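Local atomic coordinates of cadherin-23 (Mus musculus, PDB entry 5UZ8), a protein that probably serves hearing and mechanotransduction as a calcium-binding adhesion protein of the cadherin family, built from a chain of extracellular repeats. Residues V79-F84 against Y103-D108; L258-E263 against V295-G300. One frame throughout, in Å; residues are numbered along the deposited sequence.

Interaction 1. Residues V79-F84 against Y103-D108; sequences VHWLNF and YLEIVD. With CA (calcium ion), chain J.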
loop_
_atom_site.group_PDB
_atom_site.type_symbol
_atom_site.label_atom_id
_atom_site.label_comp_id
_atom_site.label_asym_id
_atom_site.label_seq_id
_atom_site.Cartn_x
_atom_site.Cartn_y
_atom_site.Cartn_z
ATOM N N VAL A 79 8.499 28.838 -3.000
ATOM C CA VAL A 79 9.450 29.863 -3.441
ATOM C C VAL A 79 10.849 29.275 -3.613
ATOM O O VAL A 79 11.379 28.693 -2.684
ATOM C CB VAL A 79 9.531 30.973 -2.377
ATOM C CG1 VAL A 79 10.599 32.011 -2.709
ATOM C CG2 VAL A 79 8.154 31.601 -2.153
ATOM N N HIS A 80 11.439 29.466 -4.796
ATOM C CA HIS A 80 12.828 29.035 -5.047
ATOM C C HIS A 80 13.869 30.141 -4.890
ATOM O O HIS A 80 15.031 29.840 -4.630
ATOM C CB HIS A 80 12.951 28.362 -6.425
ATOM C CG HIS A 80 12.235 27.047 -6.534
ATOM N ND1 HIS A 80 12.103 26.369 -7.728
ATOM C CD2 HIS A 80 11.625 26.285 -5.596
ATOM C CE1 HIS A 80 11.433 25.245 -7.519
ATOM N NE2 HIS A 80 11.108 25.182 -6.237
ATOM N N TRP A 81 13.475 31.406 -5.063
ATOM C CA TRP A 81 14.395 32.536 -4.989
ATOM C C TRP A 81 13.750 33.700 -4.226
ATOM O O TRP A 81 12.599 34.030 -4.465
ATOM C CB TRP A 81 14.774 32.996 -6.412
ATOM C CG TRP A 81 15.644 31.985 -7.097
ATOM C CD1 TRP A 81 15.235 30.959 -7.858
ATOM C CD2 TRP A 81 17.072 31.901 -7.027
ATOM N NE1 TRP A 81 16.328 30.204 -8.292
ATOM C CE2 TRP A 81 17.467 30.774 -7.786
ATOM C CE3 TRP A 81 18.065 32.688 -6.414
ATOM C CZ2 TRP A 81 18.800 30.407 -7.939
ATOM C CZ3 TRP A 81 19.411 32.315 -6.566
ATOM C CH2 TRP A 81 19.760 31.189 -7.319
ATOM N N LEU A 82 14.478 34.280 -3.284
ATOM C CA LEU A 82 14.074 35.551 -2.679
ATOM C C LEU A 82 15.003 36.618 -3.247
ATOM O O LEU A 82 16.177 36.672 -2.873
ATOM C CB LEU A 82 14.194 35.518 -1.165
ATOM C CG LEU A 82 13.254 34.543 -0.462
ATOM C CD1 LEU A 82 13.563 34.443 1.023
ATOM C CD2 LEU A 82 11.811 34.920 -0.737
ATOM N N ASN A 83 14.475 37.449 -4.143
ATOM C CA ASN A 83 15.267 38.506 -4.764
ATOM C C ASN A 83 14.825 39.873 -4.240
ATOM O O ASN A 83 13.640 40.105 -3.938
ATOM C CB ASN A 83 15.153 38.423 -6.294
ATOM C CG ASN A 83 15.540 37.054 -6.826
ATOM O OD1 ASN A 83 16.365 36.351 -6.227
ATOM N ND2 ASN A 83 14.912 36.635 -7.907
ATOM N N PHE A 84 15.791 40.785 -4.132
ATOM C CA PHE A 84 15.523 42.134 -3.711
ATOM C C PHE A 84 16.722 43.014 -4.039
ATOM O O PHE A 84 17.749 42.538 -4.531
ATOM C CB PHE A 84 15.158 42.210 -2.214
ATOM C CG PHE A 84 16.171 41.613 -1.310
ATOM C CD1 PHE A 84 16.201 40.229 -1.093
ATOM C CD2 PHE A 84 17.113 42.409 -0.669
ATOM C CE1 PHE A 84 17.118 39.675 -0.231
ATOM C CE2 PHE A 84 18.053 41.842 0.190
ATOM C CZ PHE A 84 18.050 40.474 0.407
ATOM N N TYR A 103 20.274 37.976 -4.614
ATOM C CA TYR A 103 19.575 36.758 -5.042
ATOM C C TYR A 103 19.806 35.675 -3.968
ATOM O O TYR A 103 20.905 35.115 -3.880
ATOM C CB TYR A 103 20.077 36.274 -6.402
ATOM C CG TYR A 103 20.028 37.300 -7.530
ATOM C CD1 TYR A 103 18.832 37.643 -8.146
ATOM C CD2 TYR A 103 21.187 37.905 -7.997
ATOM C CE1 TYR A 103 18.780 38.571 -9.182
ATOM C CE2 TYR A 103 21.147 38.850 -9.009
ATOM C CZ TYR A 103 19.954 39.177 -9.601
ATOM O OH TYR A 103 19.950 40.076 -10.640
ATOM N N LEU A 104 18.777 35.386 -3.170
ATOM C CA LEU A 104 18.880 34.330 -2.182
ATOM C C LEU A 104 18.310 33.039 -2.746
ATOM O O LEU A 104 17.133 32.973 -3.133
ATOM C CB LEU A 104 18.183 34.703 -0.863
ATOM C CG LEU A 104 18.647 35.977 -0.191
ATOM C CD1 LEU A 104 17.792 36.216 1.061
ATOM C CD2 LEU A 104 20.125 35.936 0.134
ATOM N N GLU A 105 19.159 32.024 -2.795
ATOM C CA GLU A 105 18.853 30.736 -3.412
ATOM C C GLU A 105 18.268 29.832 -2.334
ATOM O O GLU A 105 18.963 29.438 -1.405
ATOM C CB GLU A 105 20.138 30.132 -3.970
ATOM C CG GLU A 105 20.017 28.777 -4.668
ATOM C CD GLU A 105 21.324 28.363 -5.333
ATOM O OE1 GLU A 105 22.371 28.995 -5.097
ATOM O OE2 GLU A 105 21.312 27.419 -6.115
ATOM N N ILE A 106 16.982 29.541 -2.435
ATOM C CA ILE A 106 16.339 28.715 -1.415
ATOM C C ILE A 106 16.727 27.245 -1.634
ATOM O O ILE A 106 16.734 26.753 -2.764
ATOM C CB ILE A 106 14.811 28.934 -1.382
ATOM C CG1 ILE A 106 14.460 30.420 -1.259
ATOM C CG2 ILE A 106 14.183 28.187 -0.223
ATOM C CD1 ILE A 106 15.228 31.127 -0.159
ATOM N N VAL A 107 17.038 26.547 -0.542
ATOM C CA VAL A 107 17.516 25.163 -0.593
ATOM C C VAL A 107 16.427 24.269 -0.024
ATOM O O VAL A 107 15.913 24.519 1.073
ATOM C CB VAL A 107 18.774 25.007 0.247
ATOM C CG1 VAL A 107 19.252 23.560 0.271
ATOM C CG2 VAL A 107 19.862 25.921 -0.300
ATOM N N ASP A 108 16.068 23.246 -0.790
ATOM C CA ASP A 108 15.062 22.269 -0.381
ATOM C C ASP A 108 15.589 21.460 0.802
ATOM O O ASP A 108 16.741 20.986 0.790
ATOM C CB ASP A 108 14.804 21.338 -1.577
ATOM C CG ASP A 108 13.736 20.281 -1.338
ATOM O OD1 ASP A 108 12.716 20.550 -0.646
ATOM O OD2 ASP A 108 13.893 19.180 -1.940
HETATM CA CA CA J . 11.064 20.567 0.862
HETATM O O HOH W 1 16.660 27.625 -5.350
#

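Interaction 2. Residues L258-E263 against V295-G300; sequences LTYSLE and VVATDG. With CA (calcium ion), chain E.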
loop_
_atom_site.group_PDB
_atom_site.type_symbol
_atom_site.label_atom_id
_atom_site.label_comp_id
_atom_site.label_asym_id
_atom_site.label_seq_id
_atom_site.Cartn_x
_atom_site.Cartn_y
_atom_site.Cartn_z
ATOM N N LEU A 258 -23.067 -30.600 -1.443
ATOM C CA LEU A 258 -22.930 -31.991 -1.876
ATOM C C LEU A 258 -24.258 -32.669 -2.073
ATOM O O LEU A 258 -25.197 -32.465 -1.282
ATOM C CB LEU A 258 -22.142 -32.782 -0.832
ATOM C CG LEU A 258 -20.751 -32.261 -0.510
ATOM C CD1 LEU A 258 -20.089 -33.076 0.600
ATOM C CD2 LEU A 258 -19.892 -32.248 -1.760
ATOM N N THR A 259 -24.339 -33.494 -3.106
ATOM C CA THR A 259 -25.496 -34.320 -3.308
ATOM C C THR A 259 -25.027 -35.773 -3.390
ATOM O O THR A 259 -23.991 -36.076 -4.006
ATOM C CB THR A 259 -26.314 -33.888 -4.539
ATOM O OG1 THR A 259 -25.473 -33.799 -5.668
ATOM C CG2 THR A 259 -26.892 -32.514 -4.341
ATOM N N TYR A 260 -25.783 -36.669 -2.762
ATOM C CA TYR A 260 -25.436 -38.106 -2.681
ATOM C C TYR A 260 -26.224 -38.947 -3.672
ATOM O O TYR A 260 -27.391 -38.687 -3.949
ATOM C CB TYR A 260 -25.718 -38.634 -1.283
ATOM C CG TYR A 260 -24.915 -37.921 -0.246
ATOM C CD1 TYR A 260 -23.613 -38.316 0.044
ATOM C CD2 TYR A 260 -25.427 -36.812 0.415
ATOM C CE1 TYR A 260 -22.868 -37.636 1.002
ATOM C CE2 TYR A 260 -24.672 -36.115 1.352
ATOM C CZ TYR A 260 -23.390 -36.535 1.637
ATOM O OH TYR A 260 -22.621 -35.844 2.573
ATOM N N SER A 261 -25.580 -39.980 -4.194
ATOM C CA SER A 261 -26.231 -40.936 -5.052
ATOM C C SER A 261 -25.600 -42.297 -4.778
ATOM O O SER A 261 -24.553 -42.385 -4.099
ATOM C CB SER A 261 -26.081 -40.533 -6.517
ATOM O OG SER A 261 -24.708 -40.406 -6.868
ATOM N N LEU A 262 -26.271 -43.338 -5.249
ATOM C CA LEU A 262 -25.752 -44.705 -5.225
ATOM C C LEU A 262 -25.469 -45.217 -6.633
ATOM O O LEU A 262 -26.182 -44.875 -7.592
ATOM C CB LEU A 262 -26.768 -45.654 -4.608
ATOM C CG LEU A 262 -27.197 -45.294 -3.201
ATOM C CD1 LEU A 262 -28.233 -46.282 -2.674
ATOM C CD2 LEU A 262 -25.992 -45.214 -2.275
ATOM N N GLU A 263 -24.474 -46.093 -6.716
ATOM C CA GLU A 263 -24.059 -46.738 -7.974
ATOM C C GLU A 263 -23.790 -48.211 -7.755
ATOM O O GLU A 263 -23.623 -48.681 -6.613
ATOM C CB GLU A 263 -22.793 -46.059 -8.531
ATOM C CG GLU A 263 -23.056 -44.823 -9.346
ATOM C CD GLU A 263 -21.772 -44.151 -9.824
ATOM O OE1 GLU A 263 -20.678 -44.752 -9.706
ATOM O OE2 GLU A 263 -21.858 -43.016 -10.299
ATOM N N VAL A 295 -21.199 -45.425 -2.924
ATOM C CA VAL A 295 -21.875 -44.182 -2.513
ATOM C C VAL A 295 -21.063 -43.054 -3.125
ATOM O O VAL A 295 -19.833 -43.035 -2.995
ATOM C CB VAL A 295 -21.913 -44.039 -0.988
ATOM C CG1 VAL A 295 -22.667 -42.788 -0.558
ATOM C CG2 VAL A 295 -22.570 -45.259 -0.357
ATOM N N VAL A 296 -21.738 -42.133 -3.795
ATOM C CA VAL A 296 -21.080 -41.040 -4.497
ATOM C C VAL A 296 -21.548 -39.735 -3.873
ATOM O O VAL A 296 -22.740 -39.578 -3.636
ATOM C CB VAL A 296 -21.491 -41.024 -5.972
ATOM C CG1 VAL A 296 -20.732 -39.962 -6.766
ATOM C CG2 VAL A 296 -21.335 -42.392 -6.596
ATOM N N ALA A 297 -20.608 -38.808 -3.627
ATOM C CA ALA A 297 -20.925 -37.439 -3.220
ATOM C C ALA A 297 -20.426 -36.543 -4.337
ATOM O O ALA A 297 -19.296 -36.695 -4.757
ATOM C CB ALA A 297 -20.230 -37.074 -1.912
ATOM N N THR A 298 -21.287 -35.670 -4.847
ATOM C CA THR A 298 -20.932 -34.789 -5.963
ATOM C C THR A 298 -21.155 -33.345 -5.512
ATOM O O THR A 298 -22.213 -33.028 -4.951
ATOM C CB THR A 298 -21.821 -35.104 -7.182
ATOM O OG1 THR A 298 -21.670 -36.484 -7.540
ATOM C CG2 THR A 298 -21.495 -34.254 -8.368
ATOM N N ASP A 299 -20.186 -32.466 -5.786
ATOM C CA ASP A 299 -20.337 -31.079 -5.415
ATOM C C ASP A 299 -21.123 -30.307 -6.481
ATOM O O ASP A 299 -21.549 -30.876 -7.516
ATOM C CB ASP A 299 -18.995 -30.428 -5.035
ATOM C CG ASP A 299 -18.027 -30.254 -6.205
ATOM O OD1 ASP A 299 -18.442 -30.159 -7.384
ATOM O OD2 ASP A 299 -16.811 -30.173 -5.912
ATOM N N GLY A 300 -21.354 -29.025 -6.199
ATOM C CA GLY A 300 -22.095 -28.147 -7.090
ATOM C C GLY A 300 -21.261 -27.287 -7.999
ATOM O O GLY A 300 -21.765 -26.282 -8.540
HETATM CA CA CA E . -15.563 -28.957 -4.340
HETATM O O HOH W 2 -23.735 -37.885 -6.255
HETATM O O HOH W 3 -24.384 -31.535 -6.524
#

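Interaction 1. Residues V79-F84 against Y103-D108
The carbonyl oxygen H80 O accepts two bonds: I106 N donates to it at 3.0 Å from above the carbonyl plane, and a water that also donates to I106 O reaches H80 O at 2.8 Å. The antiparallel ladder continues at the hydrogen-bonded pair L82 and L104, where L104 N meets L82 O at 2.9 Å and L82 N bonds back to L104 O. On one face of this pairing W81 lies flat along E105. Its CG stands beside the backbone N (chi1 -70°), which brings the six-membered ring over E105 CA, a CH-pi contact 3.9 Å from the centroid. E105 runs extended past the ring rim, CB 3.5 Å from W81 CZ3, its carboxylate plane 16° from the indole plane. With an alanine here, CG and the carboxylate would be gone, which would probably leave the outer rim of the indole without its flank and R18 without its long, weak ion-pair mate. The strands form the F-G hairpin of a cadherin repeat, whose opposite, inward face suits branched aliphatics: L82 CD1 touches I106 CD1 at 3.9 Å, and L104 CD1 meets the edge of the F84 ring. V58 of strand 58-60 packs on L82, L104 and F84. Beyond the ladder D108, first residue of the DXNDN linker motif, binds calcium through OD1 at 2.2 Å, together with E21, E77, I109, D111 and D144.

Interaction 2. Residues L258-E263 against V295-G300
Y260 presents the CE1 side of its ring obliquely to A297, with CE1 4.0 Å from the methyl CB; the small alanine leaves room for the aromatic ring beside the backbone. The Y260 hydroxyl is held by A247 N, so the phenol can lie buried with its polar end satisfied. The other flat group, the carboxylate of E263, makes a van der Waals contact with the V296 CG2 methyl at the far end of the pairing, CD lying 3.7 Å from it; the exposed, extended E263 chain carries the group across V296, where its charge can stay in solvent. Two hydrogen-bonded antiparallel pairs, on either side of Y260 along the strand, hold the strands: T259 with T298, and S261 with V296, where V296 N reaches S261 O at 2.8 Å and almost straight, 172° at the hydrogen. On the face of T259, S261, V296 and T298, the small hydroxyl side chains let water in. One water donates to T259 O and also bonds S261 OG and T298 OG1; a second joins T259 OG1 at 2.7 Å to T298 O. S261 OG, placed between the backbone N and the carbonyl carbon (chi1 57°), also comes to 3.4 Å from V296 CB. The face of Y260 and A297 is apolar instead: L262 CD2 lies alongside V295 CG2 at 3.9 Å. At the other end L258 CD2 rests on D299 CB, while D299 OD2 binds calcium with N217, C219, D249, D251 and N255, and D299 OD1 accepts from L305 N and G301 N. In the cadherin repeat this is the pairing of strands C and F: strand 259-263 is outermost in its sheet, strand 290-298 has strand 306-316 on its other side, and strand 270-272 packs against Y260 and L262.

Interactions 1 and 2 sit in different cadherin repeats, on opposite sides of the chain's centre, with their nearest atoms about 58 Å apart. Both use strand F of the repeat, but in interaction 1 it pairs with strand G in a hairpin of two interior strands, whereas in interaction 2 with strand C, at one edge of the sheet. Each joins a mainly apolar, largely buried face to a more open one. The open face of interaction 1 is aromatic and charged, that of interaction 2 hydroxyl-rich around a buried V296 and bridged by waters. Both end at calcium: interaction 1 through an aspartate of the linker following strand G, interaction 2 through one just after strand F.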